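PDB 2D68: FOP from Homo sapiens, which is required for anchoring microtubules to centrosomes and for building cilia, and forms homodimers through the N-terminal domain described here. Local coordinates for residues 39-42 against 43-47; 63-66 against 67-71; 75-78 against 79-82. One frame throughout, in Å; residues are numbered along the deposited sequence.

Contact 1: residues 39-42 against 43-47; sequences AVFQ and PETST
A chi1 of -178° swings the Phe-41 ring away from its own nitrogen, while Thr-45, with chi1 62°, tucks OG1 between its backbone N and carbonyl carbon and turns CG2 to that ring. The methyl sits over one face, with CG2 3.9 Å from the Phe-41 ring centroid and 13° off the normal, a CH-pi contact. The hydroxyl turns back instead: Thr-45 OG1 donates to Phe-41 O at 2.7 Å. Thr-45 N reaches the same oxygen from the opposite face of the carbonyl plane, so two donors of one residue grip one acceptor. With a valine in place of Thr-45 the hydroxyl is gone, and Phe-41 O would probably be left with the backbone N-H as its one donor from this turn. A water accepts from Gln-42 NE2 and lies within bonding distance of Thr-47 OG1, linking the two side chains. Glu-44 sends its carboxylate across to the second subunit, where OE1 bonds Thr-37 OG1 and OE2 bonds Phe-36 N. The chain then turns off: Ser-46 has positive phi, Thr-47 N bonds Gln-42 O at 2.8 Å, and Ser-46 N bonds Pro-43 O, the paired bonds of a Schellman motif ending a helix of the LisH region.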
loop_
_atom_site.group_PDB
_atom_site.type_symbol
_atom_site.label_atom_id
_atom_site.label_comp_id
_atom_site.label_asym_id
_atom_site.label_seq_id
_atom_site.Cartn_x
_atom_site.Cartn_y
_atom_site.Cartn_z
ATOM N N ALA B 39 -12.723 -6.756 2.517
ATOM C CA ALA B 39 -13.450 -7.811 3.217
ATOM C C ALA B 39 -12.604 -9.074 3.405
ATOM O O ALA B 39 -12.823 -9.829 4.359
ATOM C CB ALA B 39 -14.726 -8.133 2.466
ATOM N N VAL B 40 -11.674 -9.312 2.476
ATOM C CA VAL B 40 -10.742 -10.451 2.588
ATOM C C VAL B 40 -9.440 -10.047 3.276
ATOM O O VAL B 40 -8.893 -10.801 4.095
ATOM C CB VAL B 40 -10.469 -11.074 1.201
ATOM C CG1 VAL B 40 -9.466 -12.228 1.274
ATOM C CG2 VAL B 40 -11.759 -11.572 0.611
ATOM N N PHE B 41 -8.956 -8.851 2.950
ATOM C CA PHE B 41 -7.747 -8.290 3.593
ATOM C C PHE B 41 -7.809 -8.318 5.120
ATOM O O PHE B 41 -6.855 -8.727 5.785
ATOM C CB PHE B 41 -7.542 -6.856 3.107
ATOM C CG PHE B 41 -6.311 -6.168 3.660
ATOM C CD1 PHE B 41 -5.082 -6.302 3.028
ATOM C CD2 PHE B 41 -6.402 -5.353 4.792
ATOM C CE1 PHE B 41 -3.943 -5.639 3.515
ATOM C CE2 PHE B 41 -5.268 -4.693 5.288
ATOM C CZ PHE B 41 -4.042 -4.840 4.649
ATOM N N GLN B 42 -8.929 -7.875 5.674
ATOM C CA GLN B 42 -9.045 -7.793 7.125
ATOM C C GLN B 42 -8.908 -9.153 7.846
ATOM O O GLN B 42 -8.065 -9.286 8.743
ATOM C CB GLN B 42 -10.269 -6.984 7.512
ATOM C CG GLN B 42 -10.138 -5.526 7.026
ATOM C CD GLN B 42 -11.178 -4.607 7.608
ATOM O OE1 GLN B 42 -12.356 -4.972 7.736
ATOM N NE2 GLN B 42 -10.760 -3.387 7.946
ATOM N N PRO B 43 -9.705 -10.175 7.460
ATOM C CA PRO B 43 -9.445 -11.460 8.126
ATOM C C PRO B 43 -8.077 -12.063 7.769
ATOM O O PRO B 43 -7.452 -12.700 8.622
ATOM C CB PRO B 43 -10.581 -12.380 7.623
ATOM C CG PRO B 43 -11.093 -11.740 6.397
ATOM C CD PRO B 43 -10.839 -10.256 6.524
ATOM N N GLU B 44 -7.600 -11.852 6.545
ATOM C CA GLU B 44 -6.342 -12.483 6.133
ATOM C C GLU B 44 -5.121 -11.911 6.865
ATOM O O GLU B 44 -4.104 -12.597 7.040
ATOM C CB GLU B 44 -6.144 -12.440 4.617
ATOM C CG GLU B 44 -5.265 -13.593 4.115
ATOM C CD GLU B 44 -5.109 -13.683 2.598
ATOM O OE1 GLU B 44 -5.198 -12.661 1.888
ATOM O OE2 GLU B 44 -4.878 -14.805 2.120
ATOM N N THR B 45 -5.238 -10.651 7.289
ATOM C CA THR B 45 -4.189 -9.971 8.044
ATOM C C THR B 45 -4.478 -9.895 9.539
ATOM O O THR B 45 -3.694 -9.318 10.298
ATOM C CB THR B 45 -3.978 -8.530 7.537
ATOM O OG1 THR B 45 -5.188 -7.788 7.717
ATOM C CG2 THR B 45 -3.556 -8.495 6.074
ATOM N N SER B 46 -5.599 -10.472 9.971
ATOM C CA SER B 46 -6.005 -10.386 11.374
ATOM C C SER B 46 -6.146 -8.910 11.817
ATOM O O SER B 46 -5.686 -8.513 12.904
ATOM C CB SER B 46 -5.023 -11.161 12.267
ATOM O OG SER B 46 -4.986 -12.526 11.891
ATOM N N THR B 47 -6.758 -8.099 10.958
ATOM C CA THR B 47 -7.013 -6.686 11.268
ATOM C C THR B 47 -8.514 -6.360 11.177
ATOM O O THR B 47 -8.913 -5.300 10.686
ATOM C CB THR B 47 -6.132 -5.718 10.399
ATOM O OG1 THR B 47 -6.490 -5.806 9.013
ATOM C CG2 THR B 47 -4.637 -6.031 10.582
HETATM O O HOH W 1 -7.662 -3.398 7.834
#

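Contact 2: residues 63-66 against 67-71; sequences IIEA and EGTVG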
loop_
_atom_site.group_PDB
_atom_site.type_symbol
_atom_site.label_atom_id
_atom_site.label_comp_id
_atom_site.label_asym_id
_atom_site.label_seq_id
_atom_site.Cartn_x
_atom_site.Cartn_y
_atom_site.Cartn_z
ATOM N N ILE B 63 1.978 14.960 6.830
ATOM C CA ILE B 63 1.220 15.449 5.679
ATOM C C ILE B 63 0.041 16.313 6.127
ATOM O O ILE B 63 -0.727 15.928 7.009
ATOM C CB ILE B 63 0.762 14.267 4.785
ATOM C CG1 ILE B 63 2.010 13.605 4.176
ATOM C CG2 ILE B 63 -0.227 14.710 3.719
ATOM C CD1 ILE B 63 1.772 12.224 3.586
ATOM N N ILE B 64 -0.089 17.494 5.524
ATOM C CA ILE B 64 -1.201 18.405 5.829
ATOM C C ILE B 64 -2.274 18.240 4.747
ATOM O O ILE B 64 -2.008 18.482 3.569
ATOM C CB ILE B 64 -0.726 19.892 5.882
ATOM C CG1 ILE B 64 0.449 20.077 6.847
ATOM C CG2 ILE B 64 -1.891 20.825 6.229
ATOM C CD1 ILE B 64 1.311 21.313 6.544
ATOM N N GLU B 65 -3.485 17.811 5.112
ATOM C CA GLU B 65 -4.550 17.728 4.089
ATOM C C GLU B 65 -4.796 19.072 3.425
ATOM O O GLU B 65 -4.899 20.118 4.091
ATOM C CB GLU B 65 -5.888 17.195 4.620
ATOM C CG GLU B 65 -5.849 15.788 5.136
ATOM C CD GLU B 65 -5.795 14.667 4.071
ATOM O OE1 GLU B 65 -5.584 14.870 2.843
ATOM O OE2 GLU B 65 -5.934 13.528 4.508
ATOM N N ALA B 66 -4.894 19.031 2.106
ATOM C CA ALA B 66 -5.134 20.228 1.312
ATOM C C ALA B 66 -5.829 19.811 0.022
ATOM O O ALA B 66 -6.043 18.612 -0.218
ATOM C CB ALA B 66 -3.814 20.940 1.035
ATOM N N GLU B 67 -6.215 20.777 -0.812
ATOM C CA GLU B 67 -6.923 20.423 -2.027
ATOM C C GLU B 67 -6.072 19.448 -2.862
ATOM O O GLU B 67 -6.603 18.567 -3.529
ATOM C CB GLU B 67 -7.365 21.681 -2.800
ATOM C CG GLU B 67 -6.433 22.178 -3.886
ATOM C CD GLU B 67 -7.062 23.294 -4.708
ATOM O OE1 GLU B 67 -6.615 23.516 -5.856
ATOM O OE2 GLU B 67 -8.014 23.939 -4.207
ATOM N N GLY B 68 -4.750 19.588 -2.756
ATOM C CA GLY B 68 -3.802 18.752 -3.501
ATOM C C GLY B 68 -3.516 17.359 -2.969
ATOM O O GLY B 68 -2.812 16.585 -3.629
ATOM N N THR B 69 -4.029 17.042 -1.774
ATOM C CA THR B 69 -3.908 15.686 -1.225
ATOM C C THR B 69 -5.241 14.956 -1.135
ATOM O O THR B 69 -5.282 13.714 -1.222
ATOM C CB THR B 69 -3.273 15.667 0.187
ATOM O OG1 THR B 69 -4.065 16.465 1.078
ATOM C CG2 THR B 69 -1.835 16.154 0.176
ATOM N N VAL B 70 -6.328 15.710 -0.926
ATOM C CA VAL B 70 -7.641 15.092 -0.634
ATOM C C VAL B 70 -8.181 14.216 -1.759
ATOM O O VAL B 70 -8.984 13.285 -1.509
ATOM C CB VAL B 70 -8.729 16.118 -0.150
ATOM C CG1 VAL B 70 -8.305 16.754 1.151
ATOM C CG2 VAL B 70 -9.069 17.166 -1.225
ATOM N N GLY B 71 -7.720 14.504 -2.979
ATOM C CA GLY B 71 -8.216 13.863 -4.196
ATOM C C GLY B 71 -7.538 12.555 -4.543
ATOM O O GLY B 71 -7.848 11.939 -5.567
#
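The N-terminal start of the short, weakly bonded helix 67-70, in the FOP N-terminal dimerisation domain, is built on Ala-66 and Thr-69, where loop 63-66 runs into it. The side chain of Thr-69 folds back to the chain that precedes the helix: Ala-66 N donates to Thr-69 OG1 at 2.9 Å, in a fairly straight bond of 161°. This resembles one limb of a capping box, but not the whole, since Ala-66 has no side-chain acceptor to offer in return. The backbone completes the turn in the other direction. Ala-66 O takes two donors, Val-70 N almost in line with the carbonyl and Thr-69 N from above its plane, each at 3.0 Å. The turn is thus closed from both ends of one residue, its N-H held by a hydroxyl and its oxygen by two amides.

Glu-65 adds a charged arm. Its chain is bent at chi2 (-75°), which folds the carboxylate back beside Thr-69, with Glu-65 OE1 2.8 Å from Thr-69 OG1; this is probably a hydrogen bond from the hydroxyl, although its proton has another acceptor within reach. The other carboxylate oxygen, OE2, makes a salt bridge with Arg-54 NE, and Arg-54 NH2 also bonds Thr-69 O, so one arginine ties the loop and the helix to helix 54-61. Ile-63 and Thr-69 both pack on Glu-77 of helix 74-80, and Ile-63 also touches Trp-82 of the second subunit, a tryptophan where the reference sequence has cysteine. The two methyls meet across the turn, Ile-63 CG2 lying 4.2 Å from Thr-69 CG2. Val-70 CG1 lies close by, 3.2 Å from Ala-66 O.

Contact 3: residues 75-78 against 79-82; sequences LLEV and IRRW. Unlike the reference sequence in segment 79-82: Trp-82 (reference Cys).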
loop_
_atom_site.group_PDB
_atom_site.type_symbol
_atom_site.label_atom_id
_atom_site.label_comp_id
_atom_site.label_asym_id
_atom_site.label_seq_id
_atom_site.Cartn_x
_atom_site.Cartn_y
_atom_site.Cartn_z
ATOM N N LEU B 75 -1.066 7.218 -0.034
ATOM C CA LEU B 75 0.138 6.672 -0.681
ATOM C C LEU B 75 0.522 7.445 -1.931
ATOM O O LEU B 75 1.687 7.480 -2.318
ATOM C CB LEU B 75 -0.047 5.192 -1.026
ATOM C CG LEU B 75 0.244 4.209 0.097
ATOM C CD1 LEU B 75 -0.159 2.788 -0.290
ATOM C CD2 LEU B 75 1.735 4.259 0.501
ATOM N N LEU B 76 -0.456 8.075 -2.588
ATOM C CA LEU B 76 -0.094 8.923 -3.729
ATOM C C LEU B 76 0.845 10.059 -3.291
ATOM O O LEU B 76 1.836 10.368 -3.979
ATOM C CB LEU B 76 -1.343 9.479 -4.412
ATOM C CG LEU B 76 -0.982 10.368 -5.612
ATOM C CD1 LEU B 76 -0.224 9.626 -6.668
ATOM C CD2 LEU B 76 -2.248 10.994 -6.188
ATOM N N GLU B 77 0.540 10.683 -2.156
ATOM C CA GLU B 77 1.354 11.789 -1.665
ATOM C C GLU B 77 2.717 11.300 -1.195
ATOM O O GLU B 77 3.760 11.938 -1.441
ATOM C CB GLU B 77 0.626 12.515 -0.532
ATOM C CG GLU B 77 1.325 13.801 -0.112
ATOM C CD GLU B 77 1.263 14.936 -1.141
ATOM O OE1 GLU B 77 0.892 14.740 -2.315
ATOM O OE2 GLU B 77 1.606 16.062 -0.747
ATOM N N VAL B 78 2.712 10.147 -0.546
ATOM C CA VAL B 78 3.969 9.518 -0.132
ATOM C C VAL B 78 4.853 9.294 -1.358
ATOM O O VAL B 78 6.029 9.680 -1.379
ATOM C CB VAL B 78 3.716 8.204 0.640
ATOM C CG1 VAL B 78 5.041 7.515 0.911
ATOM C CG2 VAL B 78 2.996 8.502 1.960
ATOM N N ILE B 79 4.291 8.715 -2.416
ATOM C CA ILE B 79 5.104 8.395 -3.579
ATOM C C ILE B 79 5.538 9.647 -4.375
ATOM O O ILE B 79 6.661 9.699 -4.886
ATOM C CB ILE B 79 4.434 7.306 -4.445
ATOM C CG1 ILE B 79 4.453 5.953 -3.711
ATOM C CG2 ILE B 79 5.095 7.200 -5.810
ATOM C CD1 ILE B 79 5.823 5.522 -3.176
ATOM N N ARG B 80 4.675 10.666 -4.453
ATOM C CA ARG B 80 5.074 11.938 -5.066
ATOM C C ARG B 80 6.330 12.509 -4.390
ATOM O O ARG B 80 7.218 13.058 -5.058
ATOM C CB ARG B 80 3.931 12.948 -5.004
ATOM C CG ARG B 80 4.221 14.250 -5.751
ATOM C CD ARG B 80 3.059 15.226 -5.618
ATOM N NE ARG B 80 2.930 15.789 -4.268
ATOM C CZ ARG B 80 3.745 16.717 -3.763
ATOM N NH1 ARG B 80 4.755 17.192 -4.500
ATOM N NH2 ARG B 80 3.547 17.178 -2.533
ATOM N N ARG B 81 6.378 12.358 -3.066
ATOM C CA ARG B 81 7.411 12.944 -2.218
ATOM C C ARG B 81 8.569 12.004 -1.882
ATOM O O ARG B 81 9.441 12.342 -1.070
ATOM C CB ARG B 81 6.777 13.535 -0.963
ATOM C CG ARG B 81 5.890 14.755 -1.271
ATOM C CD ARG B 81 5.318 15.381 -0.002
ATOM N NE ARG B 81 6.393 15.693 0.937
ATOM C CZ ARG B 81 6.255 15.791 2.258
ATOM N NH1 ARG B 81 5.065 15.667 2.844
ATOM N NH2 ARG B 81 7.330 16.025 2.995
ATOM N N TRP B 82 8.586 10.861 -2.563
ATOM C CA TRP B 82 9.669 9.872 -2.422
ATOM C C TRP B 82 10.700 10.069 -3.532
ATOM O O TRP B 82 11.909 10.186 -3.254
ATOM C CB TRP B 82 9.097 8.438 -2.434
ATOM C CG TRP B 82 10.173 7.387 -2.491
ATOM C CD1 TRP B 82 10.494 6.602 -3.549
ATOM C CD2 TRP B 82 11.081 7.057 -1.445
ATOM N NE1 TRP B 82 11.563 5.775 -3.228
ATOM C CE2 TRP B 82 11.936 6.043 -1.935
ATOM C CE3 TRP B 82 11.266 7.533 -0.143
ATOM C CZ2 TRP B 82 12.963 5.486 -1.153
ATOM C CZ3 TRP B 82 12.280 6.982 0.633
ATOM C CH2 TRP B 82 13.121 5.968 0.115
ATOM O OXT TRP B 82 10.364 10.105 -4.731
HETATM O O HOH W 2 2.560 16.801 1.592
#
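Glu-77 and Arg-80 form a two-point salt bridge along the last turn of helix 74-80, the last helix of the FOP N-terminal dimerisation domain in this chain, an i to i+3 pair in which the guanidinium grips the carboxylate side-on. Arg-80 NE donates to Glu-77 OE1 at 3.0 Å, and Arg-80 NH2 to Glu-77 OE2 at 2.9 Å. Both bonds are nearly straight and leave close to the guanidinium plane, yet each carboxylate oxygen is met from above its own plane, because the two flat groups are turned 53° against each other. The bend of the glutamate at chi2 (70°) and of the arginine at chi3 (71°) lets the side chains run side by side, so that the NE edge of the guanidinium lies along the carboxylate. Holding the two oxygens at once should fix the rotation of both groups. A water adds to the grip, donating to Glu-77 OE2 at 2.6 Å and weakly accepting from Arg-81 NH1, so the second arginine is linked to the same carboxylate. Arg-81 CG lies over one face of the Arg-80 guanidinium, 3.6 Å above the plane and displaced toward the rim.

The backbone beneath is helical through Arg-80. Ile-79 N bonds Leu-75 O and Arg-80 N bonds Leu-76 O; Arg-81 N still reaches Glu-77 O at 3.1 Å, with a weak second bond to Val-78 O as the chain leaves the helix. Outward, Val-78 packs on Val-78 of the second subunit and Ile-79 on Leu-24 of that subunit, placing this helix end in the dimer interface. Trp-82, which differs from the reference cysteine, bonds Leu-61 O of the second subunit through NE1, while its CB lies 3.5 Å from Val-78 O.

Overall arrangement
From the N terminus, the chain passes through helices 7-13 and 16-31 before contact 1 ends helix 35-45. After helix 54-61, contact 2 starts helix 67-70, and contact 3 finishes the chain on helix 74-80. The three are local and in series: none encloses or crosses another, and each closes its own turn. Contact 1 stands on the opposite side of the chain's centre from the others, its centre about 28 Å from that of contact 2. Contacts 2 and 3, with centres about 12 Å apart, pack together, Thr-69 CG2 lying 3.6 Å from Glu-77 OE2. Contacts 1 and 3 both touch the second subunit, as expected of a dimerisation domain; contact 2 does so only through Ile-63.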